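Local coordinates for peroxisomal acyl-CoA oxidase 1A (Solanum lycopersicum, PDB 2FON), which probably catalyses the FAD-dependent oxidation of acyl-CoA esters, the opening step of peroxisomal fatty-acid beta-oxidation, at residues B[171-176]-B[210-215]; B[180-185]-B[263-268]; B[471-476]-B[543-548]; B[575-580]-B[609-614]. All blocks are in the same frame, centred on the assembly; numbering follows the deposited sequence.

Contact 1: residues B[171-176]-B[210-215]; sequences TATFDP and RLITDG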
loop_
_atom_site.group_PDB
_atom_site.type_symbol
_atom_site.label_atom_id
_atom_site.label_comp_id
_atom_site.label_asym_id
_atom_site.label_seq_id
_atom_site.Cartn_x
_atom_site.Cartn_y
_atom_site.Cartn_z
ATOM N N THR B 171 -22.602 24.690 -14.636
ATOM C CA THR B 171 -24.020 24.983 -14.887
ATOM C C THR B 171 -24.512 24.800 -16.320
ATOM O O THR B 171 -23.793 25.016 -17.284
ATOM C CB THR B 171 -24.459 26.412 -14.421
ATOM O OG1 THR B 171 -23.720 27.412 -15.141
ATOM C CG2 THR B 171 -24.299 26.612 -12.926
ATOM N N ALA B 172 -25.790 24.437 -16.437
ATOM C CA ALA B 172 -26.476 24.264 -17.713
ATOM C C ALA B 172 -27.731 25.109 -17.696
ATOM O O ALA B 172 -28.699 24.758 -16.997
ATOM C CB ALA B 172 -26.838 22.860 -17.895
ATOM N N THR B 173 -27.737 26.192 -18.475
ATOM C CA THR B 173 -28.731 27.230 -18.297
ATOM C C THR B 173 -29.602 27.313 -19.517
ATOM O O THR B 173 -29.132 27.598 -20.612
ATOM C CB THR B 173 -28.095 28.618 -18.035
ATOM O OG1 THR B 173 -27.198 28.530 -16.918
ATOM C CG2 THR B 173 -29.163 29.632 -17.684
ATOM N N PHE B 174 -30.890 27.073 -19.345
ATOM C CA PHE B 174 -31.685 26.957 -20.498
ATOM C C PHE B 174 -31.861 28.327 -21.107
ATOM O O PHE B 174 -32.015 29.333 -20.384
ATOM C CB PHE B 174 -33.018 26.315 -20.184
ATOM C CG PHE B 174 -33.869 26.195 -21.372
ATOM C CD1 PHE B 174 -33.516 25.333 -22.389
ATOM C CD2 PHE B 174 -34.960 27.021 -21.536
ATOM C CE1 PHE B 174 -34.245 25.240 -23.537
ATOM C CE2 PHE B 174 -35.731 26.941 -22.683
ATOM C CZ PHE B 174 -35.367 26.030 -23.696
ATOM N N ASP B 175 -31.858 28.363 -22.437
ATOM C CA ASP B 175 -32.096 29.592 -23.188
ATOM C C ASP B 175 -33.409 29.570 -24.039
ATOM O O ASP B 175 -33.399 29.238 -25.240
ATOM C CB ASP B 175 -30.854 29.862 -24.039
ATOM C CG ASP B 175 -30.877 31.207 -24.742
ATOM O OD1 ASP B 175 -29.793 31.802 -24.757
ATOM O OD2 ASP B 175 -31.905 31.654 -25.310
ATOM N N PRO B 176 -34.542 29.978 -23.433
ATOM C CA PRO B 176 -35.836 30.030 -24.153
ATOM C C PRO B 176 -35.784 30.744 -25.506
ATOM O O PRO B 176 -36.408 30.239 -26.447
ATOM C CB PRO B 176 -36.774 30.768 -23.177
ATOM C CG PRO B 176 -35.848 31.419 -22.169
ATOM C CD PRO B 176 -34.688 30.457 -22.047
ATOM N N ARG B 210 -25.566 21.578 -13.098
ATOM C CA ARG B 210 -26.776 21.953 -12.394
ATOM C C ARG B 210 -27.679 22.560 -13.444
ATOM O O ARG B 210 -27.283 23.512 -14.111
ATOM C CB ARG B 210 -26.534 22.983 -11.286
ATOM C CG ARG B 210 -25.268 22.847 -10.449
ATOM C CD ARG B 210 -25.360 23.783 -9.203
ATOM N NE ARG B 210 -26.420 23.248 -8.344
ATOM C CZ ARG B 210 -26.297 22.143 -7.604
ATOM N NH1 ARG B 210 -25.132 21.498 -7.549
ATOM N NH2 ARG B 210 -27.336 21.686 -6.908
ATOM N N LEU B 211 -28.881 22.029 -13.591
ATOM C CA LEU B 211 -29.857 22.616 -14.487
ATOM C C LEU B 211 -30.474 23.921 -13.910
ATOM O O LEU B 211 -31.090 23.906 -12.828
ATOM C CB LEU B 211 -30.937 21.580 -14.882
ATOM C CG LEU B 211 -32.133 22.065 -15.697
ATOM C CD1 LEU B 211 -31.746 22.682 -17.030
ATOM C CD2 LEU B 211 -33.069 20.916 -15.928
ATOM N N ILE B 212 -30.276 25.025 -14.634
ATOM C CA ILE B 212 -30.872 26.313 -14.326
ATOM C C ILE B 212 -31.870 26.677 -15.452
ATOM O O ILE B 212 -31.499 26.903 -16.616
ATOM C CB ILE B 212 -29.787 27.442 -14.241
ATOM C CG1 ILE B 212 -28.624 27.071 -13.289
ATOM C CG2 ILE B 212 -30.423 28.812 -13.939
ATOM C CD1 ILE B 212 -29.070 26.592 -11.937
ATOM N N THR B 213 -33.143 26.710 -15.107
ATOM C CA THR B 213 -34.170 27.051 -16.059
ATOM C C THR B 213 -35.306 27.647 -15.251
ATOM O O THR B 213 -35.502 27.267 -14.091
ATOM C CB THR B 213 -34.620 25.843 -16.963
ATOM O OG1 THR B 213 -35.614 26.278 -17.886
ATOM C CG2 THR B 213 -35.223 24.725 -16.176
ATOM N N ASP B 214 -36.019 28.606 -15.855
ATOM C CA ASP B 214 -37.051 29.389 -15.153
ATOM C C ASP B 214 -36.485 30.111 -13.908
ATOM O O ASP B 214 -37.158 30.205 -12.882
ATOM C CB ASP B 214 -38.213 28.459 -14.753
ATOM C CG ASP B 214 -39.547 29.173 -14.633
ATOM O OD1 ASP B 214 -39.608 30.416 -14.422
ATOM O OD2 ASP B 214 -40.561 28.454 -14.738
ATOM N N GLY B 215 -35.249 30.603 -13.975
ATOM C CA GLY B 215 -34.642 31.223 -12.792
ATOM C C GLY B 215 -34.842 30.414 -11.506
ATOM O O GLY B 215 -35.280 30.956 -10.489
#
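A172 meets the strand of R210, L211 and I212 through both of its backbone polar groups, and this is the tight part of the contact. Its N-H donates to R210 O (N to O 2.9 Å), while its carbonyl receives I212 N in a nearly straight bond, 175° at the hydrogen. Two residues on, F174 N donates to I212 O at 2.8 Å. Bonds that alternate in this way, with T171 facing R210, A172 facing L211 and T173 facing I212, define a parallel ladder. The strand directions differ by 24°, and both strands belong to the mixed sheet of the acyl-CoA dehydrogenase-like middle domain, where strand 180-184 lies on the far side of 171-175. On the buried face of A172 and L211, the leucine swings CD1 back to within 3.7 Å of A172 O, and F181, F223 and V280 add to the packing around the pair. The face of T171, T173, R210 and I212 is looser and partly exposed. There T173 and I212 lie at an angle to each other, CG2 of T173 being 4.0 Å from CG2 of I212. R210 turns its guanidinium away from the neighbouring strand, toward D217 and the carbonyls of Q166 and L168. Past the last bridge, T213 OG1, set anti to its own N (chi1 -179°), stands 3.5 Å from F174 CB, whose ring leads away from the strand 210-213.

Contact 2: residues B[180-185]-B[263-268]; sequences EFVIHS and FDHVRI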
loop_
_atom_site.group_PDB
_atom_site.type_symbol
_atom_site.label_atom_id
_atom_site.label_comp_id
_atom_site.label_asym_id
_atom_site.label_seq_id
_atom_site.Cartn_x
_atom_site.Cartn_y
_atom_site.Cartn_z
ATOM N N GLU B 180 -31.672 26.097 -26.459
ATOM C CA GLU B 180 -30.367 25.497 -26.215
ATOM C C GLU B 180 -30.133 25.534 -24.715
ATOM O O GLU B 180 -30.686 26.398 -24.021
ATOM C CB GLU B 180 -29.258 26.322 -26.886
ATOM C CG GLU B 180 -29.212 26.243 -28.427
ATOM C CD GLU B 180 -28.230 27.253 -29.067
ATOM O OE1 GLU B 180 -28.047 28.382 -28.534
ATOM O OE2 GLU B 180 -27.645 26.923 -30.118
ATOM N N PHE B 181 -29.316 24.637 -24.195
ATOM C CA PHE B 181 -28.687 24.940 -22.942
ATOM C C PHE B 181 -27.318 25.530 -23.197
ATOM O O PHE B 181 -26.632 25.136 -24.154
ATOM C CB PHE B 181 -28.562 23.690 -22.098
ATOM C CG PHE B 181 -29.868 23.139 -21.664
ATOM C CD1 PHE B 181 -30.418 22.037 -22.317
ATOM C CD2 PHE B 181 -30.540 23.697 -20.600
ATOM C CE1 PHE B 181 -31.619 21.511 -21.918
ATOM C CE2 PHE B 181 -31.736 23.184 -20.204
ATOM C CZ PHE B 181 -32.284 22.085 -20.858
ATOM N N VAL B 182 -26.940 26.466 -22.334
ATOM C CA VAL B 182 -25.550 26.964 -22.210
ATOM C C VAL B 182 -24.809 26.224 -21.081
ATOM O O VAL B 182 -25.171 26.378 -19.920
ATOM C CB VAL B 182 -25.497 28.487 -21.842
ATOM C CG1 VAL B 182 -24.113 29.047 -22.009
ATOM C CG2 VAL B 182 -26.490 29.309 -22.682
ATOM N N ILE B 183 -23.787 25.436 -21.403
ATOM C CA ILE B 183 -22.975 24.817 -20.379
ATOM C C ILE B 183 -21.820 25.773 -20.040
ATOM O O ILE B 183 -21.069 26.171 -20.895
ATOM C CB ILE B 183 -22.394 23.431 -20.882
ATOM C CG1 ILE B 183 -23.507 22.524 -21.451
ATOM C CG2 ILE B 183 -21.623 22.686 -19.788
ATOM C CD1 ILE B 183 -24.643 22.239 -20.441
ATOM N N HIS B 184 -21.678 26.135 -18.786
ATOM C CA HIS B 184 -20.630 27.020 -18.395
ATOM C C HIS B 184 -19.895 26.559 -17.120
ATOM O O HIS B 184 -20.520 26.009 -16.194
ATOM C CB HIS B 184 -21.229 28.375 -18.175
ATOM C CG HIS B 184 -20.217 29.425 -17.851
ATOM N ND1 HIS B 184 -19.259 29.835 -18.753
ATOM C CD2 HIS B 184 -20.010 30.144 -16.721
ATOM C CE1 HIS B 184 -18.498 30.752 -18.185
ATOM N NE2 HIS B 184 -18.934 30.964 -16.957
ATOM N N SER B 185 -18.572 26.771 -17.088
ATOM C CA SER B 185 -17.743 26.477 -15.931
ATOM C C SER B 185 -17.524 27.811 -15.228
ATOM O O SER B 185 -16.656 28.603 -15.567
ATOM C CB SER B 185 -16.430 25.830 -16.351
ATOM O OG SER B 185 -16.651 24.682 -17.183
ATOM N N PHE B 263 -15.578 24.863 -19.711
ATOM C CA PHE B 263 -16.460 25.372 -20.744
ATOM C C PHE B 263 -16.641 26.868 -20.602
ATOM O O PHE B 263 -16.833 27.363 -19.466
ATOM C CB PHE B 263 -17.873 24.801 -20.580
ATOM C CG PHE B 263 -17.994 23.356 -20.827
ATOM C CD1 PHE B 263 -18.001 22.479 -19.780
ATOM C CD2 PHE B 263 -18.184 22.872 -22.134
ATOM C CE1 PHE B 263 -18.159 21.139 -20.017
ATOM C CE2 PHE B 263 -18.371 21.548 -22.397
ATOM C CZ PHE B 263 -18.345 20.672 -21.347
ATOM N N ASP B 264 -16.707 27.571 -21.754
ATOM C CA ASP B 264 -17.022 28.996 -21.798
ATOM C C ASP B 264 -18.312 29.187 -22.579
ATOM O O ASP B 264 -18.288 29.430 -23.793
ATOM C CB ASP B 264 -15.865 29.729 -22.445
ATOM C CG ASP B 264 -16.015 31.242 -22.436
ATOM O OD1 ASP B 264 -16.982 31.801 -21.846
ATOM O OD2 ASP B 264 -15.132 31.894 -23.044
ATOM N N HIS B 265 -19.445 29.106 -21.883
ATOM C CA HIS B 265 -20.759 29.288 -22.508
ATOM C C HIS B 265 -20.903 28.426 -23.745
ATOM O O HIS B 265 -21.083 28.889 -24.830
ATOM C CB HIS B 265 -21.038 30.774 -22.795
ATOM C CG HIS B 265 -20.938 31.643 -21.578
ATOM N ND1 HIS B 265 -19.742 32.171 -21.134
ATOM C CD2 HIS B 265 -21.877 32.050 -20.691
ATOM C CE1 HIS B 265 -19.954 32.890 -20.046
ATOM N NE2 HIS B 265 -21.238 32.820 -19.748
ATOM N N VAL B 266 -20.807 27.131 -23.579
ATOM C CA VAL B 266 -20.917 26.270 -24.712
ATOM C C VAL B 266 -22.368 25.977 -24.903
ATOM O O VAL B 266 -23.096 25.725 -23.925
ATOM C CB VAL B 266 -20.134 25.034 -24.545
ATOM C CG1 VAL B 266 -20.619 23.974 -25.506
ATOM C CG2 VAL B 266 -18.694 25.377 -24.799
ATOM N N ARG B 267 -22.782 26.049 -26.169
ATOM C CA ARG B 267 -24.162 25.984 -26.503
ATOM C C ARG B 267 -24.524 24.672 -27.093
ATOM O O ARG B 267 -23.819 24.148 -27.981
ATOM C CB ARG B 267 -24.529 27.148 -27.390
ATOM C CG ARG B 267 -25.096 28.269 -26.569
ATOM C CD ARG B 267 -25.055 29.518 -27.320
ATOM N NE ARG B 267 -24.958 30.612 -26.367
ATOM C CZ ARG B 267 -25.978 31.364 -25.972
ATOM N NH1 ARG B 267 -27.194 31.151 -26.467
ATOM N NH2 ARG B 267 -25.763 32.320 -25.073
ATOM N N ILE B 268 -25.615 24.122 -26.571
ATOM C CA ILE B 268 -26.027 22.760 -26.884
ATOM C C ILE B 268 -27.561 22.751 -27.245
ATOM O O ILE B 268 -28.305 23.612 -26.795
ATOM C CB ILE B 268 -25.517 21.909 -25.671
ATOM C CG1 ILE B 268 -24.368 20.970 -26.071
ATOM C CG2 ILE B 268 -26.617 21.267 -24.781
ATOM C CD1 ILE B 268 -23.255 21.607 -26.972
#
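The imidazoles of H184 and H265 form an offset stack, each lying over part of one face of the other, planes inclined by 30°; the exact spacing is doubtful, because the model brings the rings too close. H184 reaches H265 with CG anti to the backbone N (chi1 -176°). At the edge of the H265 ring, ND1 donates to D264 OD1 (2.9 Å), almost in the ring plane. H184 ND1 instead accepts the backbone N-H of H265 at 3.2 Å, also near its ring plane. I183 CG2 lies over one face of the F263 ring, 3.7 Å from the centroid and 15° off the normal, a CH-pi contact; V266 CG2 is at the edge in plane, S185 OG near that plane. V182 CG2 sits over the centre of the R267 guanidinium, with E180 OE1 at its edge. The salt bridge from E180 OE1 to R267 NH1, 3.6 Å, is long and doubtful, since OE1 is not surely placed; NH1 also pairs with D175. The backbone between these groups is an antiparallel ladder, V182 and R267 on one face, I183 and V266 on the other, adding strand 266-269 to the mixed sheet of the acyl-CoA dehydrogenase-like middle domain. Beyond it S185 grips F263 twice, N donating to F263 O (3.0 Å) and OG accepting from F263 N (2.8 Å). If the H184 bond is real, its ND1 would be unprotonated, consistent with a neutral ring protonated on NE2, whereas D264 would tend to stabilise a proton on H265 ND1.

Contact 3: residues B[471-476]-B[543-548]; sequences VGTVSY and VAHCQL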
loop_
_atom_site.group_PDB
_atom_site.type_symbol
_atom_site.label_atom_id
_atom_site.label_comp_id
_atom_site.label_asym_id
_atom_site.label_seq_id
_atom_site.Cartn_x
_atom_site.Cartn_y
_atom_site.Cartn_z
ATOM N N VAL B 471 -35.688 -6.940 6.385
ATOM C CA VAL B 471 -35.498 -8.054 5.430
ATOM C C VAL B 471 -34.148 -8.087 4.716
ATOM O O VAL B 471 -33.215 -7.358 5.064
ATOM C CB VAL B 471 -36.661 -8.202 4.376
ATOM C CG1 VAL B 471 -37.988 -8.581 5.051
ATOM C CG2 VAL B 471 -36.810 -6.938 3.497
ATOM N N GLY B 472 -34.071 -8.958 3.703
ATOM C CA GLY B 472 -32.822 -9.372 3.073
ATOM C C GLY B 472 -31.703 -9.522 4.086
ATOM O O GLY B 472 -31.879 -10.125 5.149
ATOM N N THR B 473 -30.567 -8.916 3.747
ATOM C CA THR B 473 -29.336 -8.900 4.531
ATOM C C THR B 473 -29.409 -8.255 5.935
ATOM O O THR B 473 -28.457 -8.378 6.709
ATOM C CB THR B 473 -28.192 -8.210 3.722
ATOM O OG1 THR B 473 -28.503 -6.826 3.548
ATOM C CG2 THR B 473 -28.053 -8.820 2.355
ATOM N N VAL B 474 -30.498 -7.567 6.279
ATOM C CA VAL B 474 -30.660 -7.153 7.667
ATOM C C VAL B 474 -31.785 -7.872 8.341
ATOM O O VAL B 474 -32.330 -7.395 9.343
ATOM C CB VAL B 474 -30.858 -5.636 7.858
ATOM C CG1 VAL B 474 -29.558 -4.894 7.614
ATOM C CG2 VAL B 474 -31.962 -5.140 6.983
ATOM N N SER B 475 -32.143 -9.040 7.827
ATOM C CA SER B 475 -33.190 -9.775 8.496
ATOM C C SER B 475 -32.716 -10.268 9.892
ATOM O O SER B 475 -33.514 -10.429 10.805
ATOM C CB SER B 475 -33.717 -10.883 7.609
ATOM O OG SER B 475 -33.292 -12.125 8.118
ATOM N N TYR B 476 -31.416 -10.459 10.074
ATOM C CA TYR B 476 -30.899 -10.757 11.401
ATOM C C TYR B 476 -31.264 -9.724 12.460
ATOM O O TYR B 476 -31.516 -10.097 13.590
ATOM C CB TYR B 476 -29.410 -10.996 11.392
ATOM C CG TYR B 476 -28.538 -9.759 11.173
ATOM C CD1 TYR B 476 -27.979 -9.085 12.257
ATOM C CD2 TYR B 476 -28.234 -9.305 9.893
ATOM C CE1 TYR B 476 -27.155 -7.999 12.081
ATOM C CE2 TYR B 476 -27.432 -8.210 9.706
ATOM C CZ TYR B 476 -26.880 -7.554 10.806
ATOM O OH TYR B 476 -26.064 -6.445 10.639
ATOM N N VAL B 543 -18.582 -2.005 8.829
ATOM C CA VAL B 543 -17.642 -3.041 8.404
ATOM C C VAL B 543 -18.129 -4.384 8.887
ATOM O O VAL B 543 -18.307 -5.291 8.092
ATOM C CB VAL B 543 -16.102 -2.757 8.741
ATOM C CG1 VAL B 543 -15.196 -3.932 8.310
ATOM C CG2 VAL B 543 -15.591 -1.453 8.056
ATOM N N ALA B 544 -18.403 -4.493 10.172
ATOM C CA ALA B 544 -18.841 -5.776 10.761
ATOM C C ALA B 544 -20.045 -6.418 10.003
ATOM O O ALA B 544 -20.056 -7.631 9.703
ATOM C CB ALA B 544 -19.151 -5.597 12.250
ATOM N N HIS B 545 -21.023 -5.571 9.679
ATOM C CA HIS B 545 -22.182 -5.951 8.869
ATOM C C HIS B 545 -21.808 -6.459 7.489
ATOM O O HIS B 545 -22.305 -7.508 7.064
ATOM C CB HIS B 545 -23.185 -4.799 8.785
ATOM C CG HIS B 545 -24.289 -5.019 7.795
ATOM N ND1 HIS B 545 -25.333 -5.903 8.015
ATOM C CD2 HIS B 545 -24.528 -4.442 6.591
ATOM C CE1 HIS B 545 -26.151 -5.874 6.978
ATOM N NE2 HIS B 545 -25.682 -5.001 6.094
ATOM N N CYS B 546 -20.937 -5.733 6.796
ATOM C CA CYS B 546 -20.473 -6.189 5.499
ATOM C C CYS B 546 -19.751 -7.543 5.553
ATOM O O CYS B 546 -19.965 -8.416 4.711
ATOM C CB CYS B 546 -19.615 -5.129 4.821
ATOM S SG CYS B 546 -20.601 -3.590 4.476
ATOM N N GLN B 547 -18.907 -7.702 6.559
ATOM C CA GLN B 547 -18.176 -8.925 6.799
ATOM C C GLN B 547 -19.161 -10.039 6.975
ATOM O O GLN B 547 -18.915 -11.149 6.508
ATOM C CB GLN B 547 -17.312 -8.765 8.033
ATOM C CG GLN B 547 -16.040 -7.985 7.729
ATOM C CD GLN B 547 -15.181 -7.704 8.942
ATOM O OE1 GLN B 547 -15.660 -7.543 10.043
ATOM N NE2 GLN B 547 -13.928 -7.629 8.738
ATOM N N LEU B 548 -20.294 -9.729 7.607
ATOM C CA LEU B 548 -21.303 -10.713 7.867
ATOM C C LEU B 548 -21.983 -11.084 6.549
ATOM O O LEU B 548 -22.329 -12.235 6.308
ATOM C CB LEU B 548 -22.322 -10.204 8.909
ATOM C CG LEU B 548 -23.684 -10.917 8.914
ATOM C CD1 LEU B 548 -23.542 -12.370 9.315
ATOM C CD2 LEU B 548 -24.700 -10.249 9.785
#
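H545, which has the most surface buried here, points its imidazole from helix 535-558 into the 471-476 loop and meets Y476 through ND1. The bond to Y476 OH is 2.8 Å long, and either partner could be the donor. Both groups lie at each other's rims: the ring planes differ by 29° and the centroids are 5.8 Å apart, so neither ring covers the other. CG of H545 is anti to the backbone N (chi1 170°), which carries the ring away from the helix and brings CE1 to 3.6 Å from V474 CG1. The same CE1 lies 3.4 Å from T473 O, which is placed at the imidazole edge. Y476 belongs to a 3-10 segment that begins at 473 and continues past it, in the connection between helices 446-462 and 480-483, docked on the side of a long helix of the C-terminal helical region. Its hydroxyl has a second partner, S510 OG on helix 499-521, so one polar atom ties the segment to two helices. L548, one turn along from H545, comes from the opposite direction to Y476 and places CD2 over one face of the phenol. This methyl is 3.6 Å from the ring centroid and 20° off the normal, a CH-pi contact, with CE2 the nearest ring atom. Further out, T473 OG1 turns to E391, and V474 packs against F456 and L457 of helix 446-462.

Contact 4: residues B[575-580]-B[609-614]; sequences CGIYSL and RALYSQ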
loop_
_atom_site.group_PDB
_atom_site.type_symbol
_atom_site.label_atom_id
_atom_site.label_comp_id
_atom_site.label_asym_id
_atom_site.label_seq_id
_atom_site.Cartn_x
_atom_site.Cartn_y
_atom_site.Cartn_z
ATOM N N CYS B 575 -13.817 -21.246 3.300
ATOM C CA CYS B 575 -14.819 -20.546 4.084
ATOM C C CYS B 575 -14.354 -20.264 5.496
ATOM O O CYS B 575 -14.482 -19.138 5.994
ATOM C CB CYS B 575 -16.106 -21.348 4.177
ATOM S SG CYS B 575 -17.341 -20.223 4.740
ATOM N N GLY B 576 -13.815 -21.315 6.112
ATOM C CA GLY B 576 -13.432 -21.303 7.498
ATOM C C GLY B 576 -12.347 -20.298 7.672
ATOM O O GLY B 576 -12.366 -19.511 8.626
ATOM N N ILE B 577 -11.432 -20.287 6.706
ATOM C CA ILE B 577 -10.261 -19.477 6.816
ATOM C C ILE B 577 -10.688 -18.059 6.750
ATOM O O ILE B 577 -10.220 -17.211 7.513
ATOM C CB ILE B 577 -9.260 -19.779 5.724
ATOM C CG1 ILE B 577 -8.499 -21.070 6.039
ATOM C CG2 ILE B 577 -8.259 -18.600 5.548
ATOM C CD1 ILE B 577 -7.406 -21.360 5.029
ATOM N N TYR B 578 -11.585 -17.753 5.840
ATOM C CA TYR B 578 -11.918 -16.329 5.717
ATOM C C TYR B 578 -12.590 -15.841 7.004
ATOM O O TYR B 578 -12.259 -14.795 7.536
ATOM C CB TYR B 578 -12.747 -16.043 4.492
ATOM C CG TYR B 578 -13.259 -14.641 4.445
ATOM C CD1 TYR B 578 -12.512 -13.630 3.840
ATOM C CD2 TYR B 578 -14.527 -14.324 4.952
ATOM C CE1 TYR B 578 -12.990 -12.360 3.776
ATOM C CE2 TYR B 578 -15.031 -13.011 4.890
ATOM C CZ TYR B 578 -14.249 -12.036 4.319
ATOM O OH TYR B 578 -14.693 -10.713 4.261
ATOM N N SER B 579 -13.471 -16.642 7.554
ATOM C CA SER B 579 -14.271 -16.134 8.621
ATOM C C SER B 579 -13.521 -16.220 9.927
ATOM O O SER B 579 -13.709 -15.391 10.828
ATOM C CB SER B 579 -15.586 -16.882 8.675
ATOM O OG SER B 579 -15.341 -18.249 8.500
ATOM N N LEU B 580 -12.638 -17.194 10.039
ATOM C CA LEU B 580 -11.838 -17.247 11.252
ATOM C C LEU B 580 -10.665 -16.312 11.204
ATOM O O LEU B 580 -10.187 -15.864 12.238
ATOM C CB LEU B 580 -11.415 -18.671 11.574
ATOM C CG LEU B 580 -12.670 -19.534 11.779
ATOM C CD1 LEU B 580 -12.293 -20.934 12.050
ATOM C CD2 LEU B 580 -13.596 -18.987 12.885
ATOM N N ARG B 609 -5.263 -22.387 12.515
ATOM C CA ARG B 609 -3.939 -22.919 12.322
ATOM C C ARG B 609 -4.062 -24.256 11.600
ATOM O O ARG B 609 -3.415 -24.467 10.581
ATOM C CB ARG B 609 -3.244 -23.082 13.655
ATOM C CG ARG B 609 -1.779 -22.847 13.591
ATOM C CD ARG B 609 -1.160 -23.265 14.909
ATOM N NE ARG B 609 -1.582 -22.319 15.931
ATOM C CZ ARG B 609 -2.266 -22.628 17.024
ATOM N NH1 ARG B 609 -2.584 -23.894 17.284
ATOM N NH2 ARG B 609 -2.613 -21.660 17.867
ATOM N N ALA B 610 -4.924 -25.131 12.123
ATOM C CA ALA B 610 -5.290 -26.400 11.480
ATOM C C ALA B 610 -5.650 -26.189 10.004
ATOM O O ALA B 610 -5.167 -26.919 9.130
ATOM C CB ALA B 610 -6.448 -27.073 12.235
ATOM N N LEU B 611 -6.457 -25.163 9.727
ATOM C CA LEU B 611 -6.942 -24.949 8.376
ATOM C C LEU B 611 -5.809 -24.596 7.411
ATOM O O LEU B 611 -5.751 -25.116 6.298
ATOM C CB LEU B 611 -8.068 -23.929 8.339
ATOM C CG LEU B 611 -9.413 -24.386 8.897
ATOM C CD1 LEU B 611 -10.398 -23.232 8.826
ATOM C CD2 LEU B 611 -9.983 -25.630 8.202
ATOM N N TYR B 612 -4.895 -23.735 7.854
ATOM C CA TYR B 612 -3.701 -23.435 7.098
ATOM C C TYR B 612 -2.977 -24.749 6.717
ATOM O O TYR B 612 -2.628 -24.956 5.565
ATOM C CB TYR B 612 -2.778 -22.486 7.888
ATOM C CG TYR B 612 -3.240 -21.052 8.116
ATOM C CD1 TYR B 612 -2.767 -20.342 9.198
ATOM C CD2 TYR B 612 -4.112 -20.406 7.258
ATOM C CE1 TYR B 612 -3.144 -19.024 9.454
ATOM C CE2 TYR B 612 -4.520 -19.075 7.500
ATOM C CZ TYR B 612 -4.023 -18.393 8.626
ATOM O OH TYR B 612 -4.359 -17.073 8.918
ATOM N N SER B 613 -2.774 -25.637 7.675
ATOM C CA SER B 613 -2.061 -26.899 7.402
ATOM C C SER B 613 -2.735 -27.768 6.357
ATOM O O SER B 613 -2.057 -28.453 5.616
ATOM C CB SER B 613 -1.891 -27.732 8.664
ATOM O OG SER B 613 -0.950 -27.121 9.512
ATOM N N GLN B 614 -4.070 -27.757 6.315
ATOM C CA GLN B 614 -4.767 -28.513 5.283
ATOM C C GLN B 614 -4.785 -27.760 3.960
ATOM O O GLN B 614 -4.591 -28.358 2.920
ATOM C CB GLN B 614 -6.166 -28.991 5.703
ATOM C CG GLN B 614 -6.751 -28.349 6.958
ATOM C CD GLN B 614 -7.901 -29.187 7.592
ATOM O OE1 GLN B 614 -8.959 -29.455 6.957
ATOM N NE2 GLN B 614 -7.702 -29.580 8.847
#
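I577 and L611 run antiparallel, flank to flank, each side chain lying against the other's stem rather than meeting it end on. I577 CG1 rests 3.7 Å from L611 CB, and the leucine continues beyond it until CD1 arrives over the backbone of the facing helix, 3.7 Å from G576 C. G576 has no side chain, so that methyl lies directly on main-chain atoms; the closest pair of CA atoms, I577 with L611, is 6.6 Å apart. The course of L611 follows from its torsions: CG sits anti to the carbonyl carbon (chi1 -72°), and the chain then runs straight out to CD1. I577 is similarly extended, its CD1 passing on to Y612 CD2 at 4.1 Å. The aliphatic chain and the phenol meet at a slant, a looser contact than the one with L611. L580, a turn further along, adds a marginal touch, its CD1 4.4 Å from L611 CD1. The side-chain-to-side-chain contacts between the segments are all apolar. The short helical segments have a closest axis approach of 9.6 Å, and their directions differ by 142°, so they run antiparallel with a marked tilt. Y612 directs its hydroxyl elsewhere, to N351 OD1 on helix 347-380, and that helix also meets I577 through A358. On another side of 575-580, Y578 packs on V550 and V551 of helix 535-558 and S579 on F506 of helix 499-521. Helix 567-585 thus packs against helices 347-380, 499-521 and 535-558; on helix 598-615, R609 packs on E533 of the second subunit.

How the contacts relate
Contacts 1 and 2 are neighbours in one sheet, with centres 10 Å apart: strands 171-175 and 180-184 are joined by probable hydrogen bonds, T171 O with H184 N and D175 N with E180 O, both 2.8 Å, and F181 CE2 touches both L211 and F174. Their segments alternate along the chain. Contacts 3 and 4 belong to the helical part, centres 22 Å apart and nearest atoms about 5 Å apart, on the successive helices 535-558 and 567-585. Contacts 1 and 4 have centres 59 Å apart, on opposite sides of the chain's centre. The side chains of F263 and Y612 lie about 12 Å from a bound FAD, not touching it, and R210's about 10 Å from that of the FAD-binding Q156.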